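Local structure of lipoprotein (3LHN) at residues E43-T48 against L59-L64; N25-P30 against Y94-N99. The protein is of unknown function but belongs to the NlpE family of lipoproteins, whose calycin-like beta barrel is consistent with lipid binding. One frame throughout, in Å; residues are numbered along the deposited sequence. Where two conformers were deposited one is given.

Interaction 1 (E43-T48 against L59-L64)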
loop_
_atom_site.group_PDB
_atom_site.type_symbol
_atom_site.label_atom_id
_atom_site.label_comp_id
_atom_site.label_asym_id
_atom_site.label_seq_id
_atom_site.Cartn_x
_atom_site.Cartn_y
_atom_site.Cartn_z
ATOM N N GLU A 43 13.733 -8.662 -1.788
ATOM C CA GLU A 43 14.014 -10.072 -1.964
ATOM C C GLU A 43 12.859 -10.968 -1.531
ATOM O O GLU A 43 12.570 -11.999 -2.144
ATOM C CB GLU A 43 15.294 -10.406 -1.187
ATOM C CG GLU A 43 15.486 -11.900 -1.001
ATOM C CD GLU A 43 16.819 -12.266 -0.411
ATOM O OE1 GLU A 43 17.786 -11.501 -0.569
ATOM O OE2 GLU A 43 16.873 -13.384 0.122
ATOM N N GLY A 44 12.206 -10.634 -0.415
ATOM C CA GLY A 44 11.143 -11.437 0.100
ATOM C C GLY A 44 10.793 -10.938 1.500
ATOM O O GLY A 44 11.513 -10.105 2.038
ATOM N N ILE A 45 9.715 -11.462 2.060
ATOM C CA ILE A 45 9.259 -10.995 3.367
ATOM C C ILE A 45 9.251 -12.194 4.320
ATOM O O ILE A 45 8.338 -13.041 4.240
ATOM C CB ILE A 45 7.882 -10.361 3.350
ATOM C CG1 ILE A 45 7.701 -9.371 2.188
ATOM C CG2 ILE A 45 7.650 -9.634 4.673
ATOM C CD1 ILE A 45 6.259 -8.877 2.048
ATOM N N GLN A 46 10.257 -12.288 5.178
ATOM C CA GLN A 46 10.298 -13.369 6.157
ATOM C C GLN A 46 9.264 -13.039 7.211
ATOM O O GLN A 46 9.416 -12.076 7.969
ATOM C CB GLN A 46 11.691 -13.475 6.723
ATOM C CG GLN A 46 11.897 -14.523 7.776
ATOM C CD GLN A 46 13.382 -14.725 8.127
ATOM O OE1 GLN A 46 14.279 -14.649 7.267
ATOM N NE2 GLN A 46 13.635 -14.974 9.395
ATOM N N THR A 47 8.224 -13.827 7.276
ATOM C CA THR A 47 7.013 -13.523 8.023
ATOM C C THR A 47 6.744 -14.487 9.150
ATOM O O THR A 47 6.872 -15.698 8.984
ATOM C CB THR A 47 5.817 -13.586 7.042
ATOM O OG1 THR A 47 6.025 -12.628 6.008
ATOM C CG2 THR A 47 4.450 -13.331 7.753
ATOM N N THR A 48 6.373 -13.966 10.296
ATOM C CA THR A 48 5.941 -14.743 11.474
ATOM C C THR A 48 4.635 -14.132 11.937
ATOM O O THR A 48 4.570 -12.941 12.274
ATOM C CB THR A 48 6.989 -14.684 12.609
ATOM O OG1 THR A 48 8.293 -15.046 12.102
ATOM C CG2 THR A 48 6.582 -15.620 13.753
ATOM N N LEU A 59 2.307 -9.724 14.180
ATOM C CA LEU A 59 2.927 -10.032 12.908
ATOM C C LEU A 59 4.324 -9.440 12.937
ATOM O O LEU A 59 4.509 -8.272 13.376
ATOM C CB LEU A 59 2.126 -9.415 11.774
ATOM C CG LEU A 59 2.670 -9.468 10.359
ATOM C CD1 LEU A 59 2.728 -10.904 9.817
ATOM C CD2 LEU A 59 1.843 -8.546 9.386
ATOM N N LYS A 60 5.334 -10.239 12.603
ATOM C CA LYS A 60 6.662 -9.723 12.329
ATOM C C LYS A 60 6.961 -9.991 10.861
ATOM O O LYS A 60 6.761 -11.104 10.341
ATOM C CB LYS A 60 7.705 -10.356 13.230
ATOM C CG LYS A 60 9.120 -9.884 12.898
ATOM C CD LYS A 60 10.108 -10.628 13.792
ATOM C CE LYS A 60 11.458 -10.000 13.825
ATOM N NZ LYS A 60 12.292 -10.892 14.718
ATOM N N SER A 61 7.496 -8.990 10.206
ATOM C CA SER A 61 7.830 -9.067 8.765
ATOM C C SER A 61 9.221 -8.508 8.573
ATOM O O SER A 61 9.411 -7.327 8.819
ATOM C CB SER A 61 6.878 -8.221 7.917
ATOM O OG SER A 61 5.506 -8.604 8.091
ATOM N N ILE A 62 10.195 -9.334 8.196
ATOM C CA ILE A 62 11.522 -8.846 7.843
ATOM C C ILE A 62 11.600 -8.762 6.340
ATOM O O ILE A 62 11.498 -9.775 5.608
ATOM C CB ILE A 62 12.626 -9.762 8.347
ATOM C CG1 ILE A 62 12.424 -9.990 9.865
ATOM C CG2 ILE A 62 14.004 -9.228 7.997
ATOM C CD1 ILE A 62 13.509 -10.861 10.470
ATOM N N TYR A 63 11.720 -7.525 5.851
ATOM C CA TYR A 63 11.876 -7.271 4.437
ATOM C C TYR A 63 13.342 -7.487 4.096
ATOM O O TYR A 63 14.220 -6.698 4.451
ATOM C CB TYR A 63 11.368 -5.877 4.098
ATOM C CG TYR A 63 9.875 -5.783 4.166
ATOM C CD1 TYR A 63 9.179 -5.627 5.361
ATOM C CD2 TYR A 63 9.120 -5.884 3.019
ATOM C CE1 TYR A 63 7.769 -5.590 5.386
ATOM C CE2 TYR A 63 7.748 -5.836 3.046
ATOM C CZ TYR A 63 7.072 -5.691 4.217
ATOM O OH TYR A 63 5.689 -5.656 4.189
ATOM N N LEU A 64 13.597 -8.561 3.382
ATOM C CA LEU A 64 14.930 -9.061 3.090
ATOM C C LEU A 64 15.561 -8.282 1.941
ATOM O O LEU A 64 14.874 -7.684 1.113
ATOM C CB LEU A 64 14.859 -10.533 2.675
ATOM C CG LEU A 64 14.223 -11.441 3.714
ATOM C CD1 LEU A 64 14.006 -12.825 3.083
ATOM C CD2 LEU A 64 15.051 -11.461 5.033
HETATM O O HOH W 1 4.483 -10.400 6.414
#
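The CG2 methyl of I45 lies over one face of the Y63 ring, 4.0 Å from the ring centroid and 10° off the ring normal, a CH-pi contact. With CG1 beside the backbone N (chi1 -46°), CG2 is left anti to it and sits over the ring, while CG1 and CD1 pass the rim on the same side, CD1 3.5 Å from Y63 CE2. The same CG2 also rests against S61 CB, so I45 is wedged between two residues of the facing strand. On the same face of the sheet as I45 and Y63, T47 OG1 has two bonds: it donates to I45 O from above the carbonyl plane, and it accepts from a water, 2.7 Å from OG1, that also bonds S61 OG. T47 CG2, anti to the backbone N, meets L59 CD1 at 3.6 Å.

The backbones form an antiparallel ladder. Q46–I62 and T48–K60 are hydrogen-bonded pairs, each joined by two N-H...O=C bonds; that from T48 N to K60 O is 2.9 Å long, with 168° at the hydrogen. I45–Y63 and T47–S61 are non-hydrogen-bonded pairs. On the other face L64 packs its CB 3.4 Å from G44 O and 3.9 Å from E43 CB, while the carboxylate of E43 bonds through OE1 to T112 of the second subunit.

The contact lies within the hairpin of strands 44-51 and 56-64 in a closed antiparallel barrel. Y63 touches C39 and C42, the cysteines of a disulfide, and meets the F71 ring obliquely. Strand 31-37 continues the sheet beyond 44-51, and strand 69-79 beyond 56-64.

Interaction 2 (N25-P30 against Y94-N99)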
loop_
_atom_site.group_PDB
_atom_site.type_symbol
_atom_site.label_atom_id
_atom_site.label_comp_id
_atom_site.label_asym_id
_atom_site.label_seq_id
_atom_site.Cartn_x
_atom_site.Cartn_y
_atom_site.Cartn_z
ATOM N N ASN A 25 -13.966 -23.530 14.175
ATOM C CA ASN A 25 -14.333 -24.431 15.252
ATOM C C ASN A 25 -13.607 -25.761 15.180
ATOM O O ASN A 25 -13.537 -26.456 16.191
ATOM C CB ASN A 25 -15.857 -24.609 15.283
ATOM C CG ASN A 25 -16.577 -23.343 15.720
ATOM O OD1 ASN A 25 -15.998 -22.467 16.379
ATOM N ND2 ASN A 25 -17.872 -23.221 15.310
ATOM N N ALA A 26 -13.108 -26.142 14.022
ATOM C CA ALA A 26 -12.497 -27.448 13.810
ATOM C C ALA A 26 -11.018 -27.492 14.083
ATOM O O ALA A 26 -10.514 -28.542 14.485
ATOM C CB ALA A 26 -12.697 -27.905 12.378
ATOM N N LEU A 27 -10.329 -26.399 13.829
ATOM C CA LEU A 27 -8.874 -26.389 13.794
ATOM C C LEU A 27 -8.259 -25.861 15.083
ATOM O O LEU A 27 -8.818 -24.980 15.731
ATOM C CB LEU A 27 -8.367 -25.485 12.667
ATOM C CG LEU A 27 -8.739 -25.866 11.231
ATOM C CD1 LEU A 27 -8.257 -24.877 10.179
ATOM C CD2 LEU A 27 -8.185 -27.252 10.921
ATOM N N ASP A 28 -7.084 -26.376 15.416
ATOM C CA ASP A 28 -6.267 -25.845 16.504
ATOM C C ASP A 28 -5.452 -24.730 15.810
ATOM O O ASP A 28 -4.256 -24.866 15.504
ATOM C CB ASP A 28 -5.358 -26.875 17.163
ATOM C CG ASP A 28 -4.503 -26.251 18.267
ATOM O OD1 ASP A 28 -4.889 -25.183 18.749
ATOM O OD2 ASP A 28 -3.476 -26.863 18.617
ATOM N N TRP A 29 -6.122 -23.633 15.521
ATOM C CA TRP A 29 -5.522 -22.520 14.754
ATOM C C TRP A 29 -4.708 -21.509 15.578
ATOM O O TRP A 29 -3.847 -20.893 15.026
ATOM C CB TRP A 29 -6.537 -21.806 13.835
ATOM C CG TRP A 29 -7.765 -21.295 14.573
ATOM C CD1 TRP A 29 -8.974 -21.916 14.692
ATOM C CD2 TRP A 29 -7.855 -20.093 15.343
ATOM N NE1 TRP A 29 -9.800 -21.193 15.510
ATOM C CE2 TRP A 29 -9.153 -20.059 15.901
ATOM C CE3 TRP A 29 -6.959 -19.046 15.635
ATOM C CZ2 TRP A 29 -9.590 -19.015 16.705
ATOM C CZ3 TRP A 29 -7.390 -18.023 16.431
ATOM C CH2 TRP A 29 -8.698 -18.023 16.975
ATOM N N PRO A 30 -4.995 -21.293 16.869
ATOM C CA PRO A 30 -4.094 -20.383 17.643
ATOM C C PRO A 30 -2.663 -20.939 17.560
ATOM O O PRO A 30 -2.442 -22.115 17.740
ATOM C CB PRO A 30 -4.685 -20.417 19.061
ATOM C CG PRO A 30 -6.102 -20.757 18.860
ATOM C CD PRO A 30 -6.102 -21.786 17.731
ATOM N N TYR A 94 -6.283 -14.143 5.092
ATOM C CA TYR A 94 -5.749 -15.482 5.059
ATOM C C TYR A 94 -6.832 -16.534 5.160
ATOM O O TYR A 94 -7.814 -16.371 5.885
ATOM C CB TYR A 94 -4.790 -15.755 6.232
ATOM C CG TYR A 94 -3.492 -14.994 6.191
ATOM C CD1 TYR A 94 -3.398 -13.728 6.685
ATOM C CD2 TYR A 94 -2.348 -15.607 5.692
ATOM C CE1 TYR A 94 -2.185 -13.007 6.623
ATOM C CE2 TYR A 94 -1.145 -14.950 5.652
ATOM C CZ TYR A 94 -1.077 -13.673 6.115
ATOM O OH TYR A 94 0.156 -13.060 6.058
ATOM N N LEU A 95 -6.622 -17.633 4.466
ATOM C CA LEU A 95 -7.474 -18.820 4.572
ATOM C C LEU A 95 -6.834 -19.670 5.657
ATOM O O LEU A 95 -5.672 -20.061 5.562
ATOM C CB LEU A 95 -7.532 -19.596 3.259
ATOM C CG LEU A 95 -8.306 -20.901 3.261
ATOM C CD1 LEU A 95 -9.784 -20.681 3.391
ATOM C CD2 LEU A 95 -7.991 -21.587 1.923
ATOM N N VAL A 96 -7.613 -20.005 6.691
ATOM C CA VAL A 96 -7.062 -20.765 7.823
ATOM C C VAL A 96 -7.240 -22.242 7.504
ATOM O O VAL A 96 -8.370 -22.698 7.283
ATOM C CB VAL A 96 -7.803 -20.395 9.117
ATOM C CG1 VAL A 96 -7.222 -21.146 10.340
ATOM C CG2 VAL A 96 -7.769 -18.876 9.366
ATOM N N GLY A 97 -6.144 -22.989 7.485
ATOM C CA GLY A 97 -6.181 -24.355 7.097
ATOM C C GLY A 97 -5.467 -25.256 8.093
ATOM O O GLY A 97 -4.991 -24.827 9.128
ATOM N N GLU A 98 -5.364 -26.533 7.762
ATOM C CA GLU A 98 -4.671 -27.489 8.633
ATOM C C GLU A 98 -3.170 -27.192 8.682
ATOM O O GLU A 98 -2.438 -27.334 7.662
ATOM C CB GLU A 98 -4.924 -28.936 8.177
ATOM C CG GLU A 98 -6.395 -29.283 8.371
ATOM C CD GLU A 98 -6.729 -30.746 8.338
ATOM O OE1 GLU A 98 -5.864 -31.559 8.771
ATOM O OE2 GLU A 98 -7.924 -31.035 8.026
ATOM N N ASN A 99 -2.709 -26.819 9.877
ATOM C CA ASN A 99 -1.313 -26.474 10.128
ATOM C C ASN A 99 -0.764 -25.360 9.230
ATOM O O ASN A 99 0.438 -25.315 8.988
ATOM C CB ASN A 99 -0.439 -27.701 10.011
ATOM C CG ASN A 99 -0.788 -28.736 11.070
ATOM O OD1 ASN A 99 -1.104 -28.378 12.211
ATOM N ND2 ASN A 99 -0.708 -30.026 10.686
#
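K123 NZ is gripped by D28 O and by N99 OD1, and so joins by polar bonds the same two segments that L27, on V96, G97 and E98, and W29, on V96, join by packing. L27 spreads its two branches over the strand end: CD1 reaches G97 O at 3.4 Å and V96 CG1 at 3.9 Å, whereas CD2 meets E98 CG at 3.7 Å, the two side chains crossing at about a right angle. V96 CG1, anti to its own backbone N (chi1 -178°), faces the other segment and also touches W29 CB at 3.6 Å.

Beyond CB the indole leads off: its NE1 bonds to Q24 O, its ring meets W79 edge-to-face, and P30 CD lies 3.3 Å above one of its faces. An inverse gamma turn centred on D28, with a weak bond from W29 N to L27 O, lies where the chain leads from helix 23-26 into strand 31-37 and sets L27 and W29 on the end of barrel strand 93-97. If L27 were an alanine, both CD methyls would be gone, and V96 CG1 and E98 CG would probably lose a neighbour, leaving a gap beside the G97 carbonyl.

With carbon meeting carbon or a carbonyl oxygen throughout, the direct contact is consistent with van der Waals cohesion and partial exclusion of water, and directional bonding between the segments is supplied through K123.

From the N terminus the chain first passes through 25-30, at the end of helix 23-26, and only after 63 further residues does 94-99 return to meet it in interaction 2. Between these lies interaction 1, where 43-48 and 59-64 close a short hairpin of 10 intervening residues; the two closures are therefore nested and do not cross. Both reach the same barrel sheet, but on opposite sides of the chain's centre, with contact centres 21 Å apart and nearest atoms about 5 Å apart. Interaction 1 joins sequence-adjacent strands, while interaction 2 fastens the segment leading into the first strand to the end of strand 93-97.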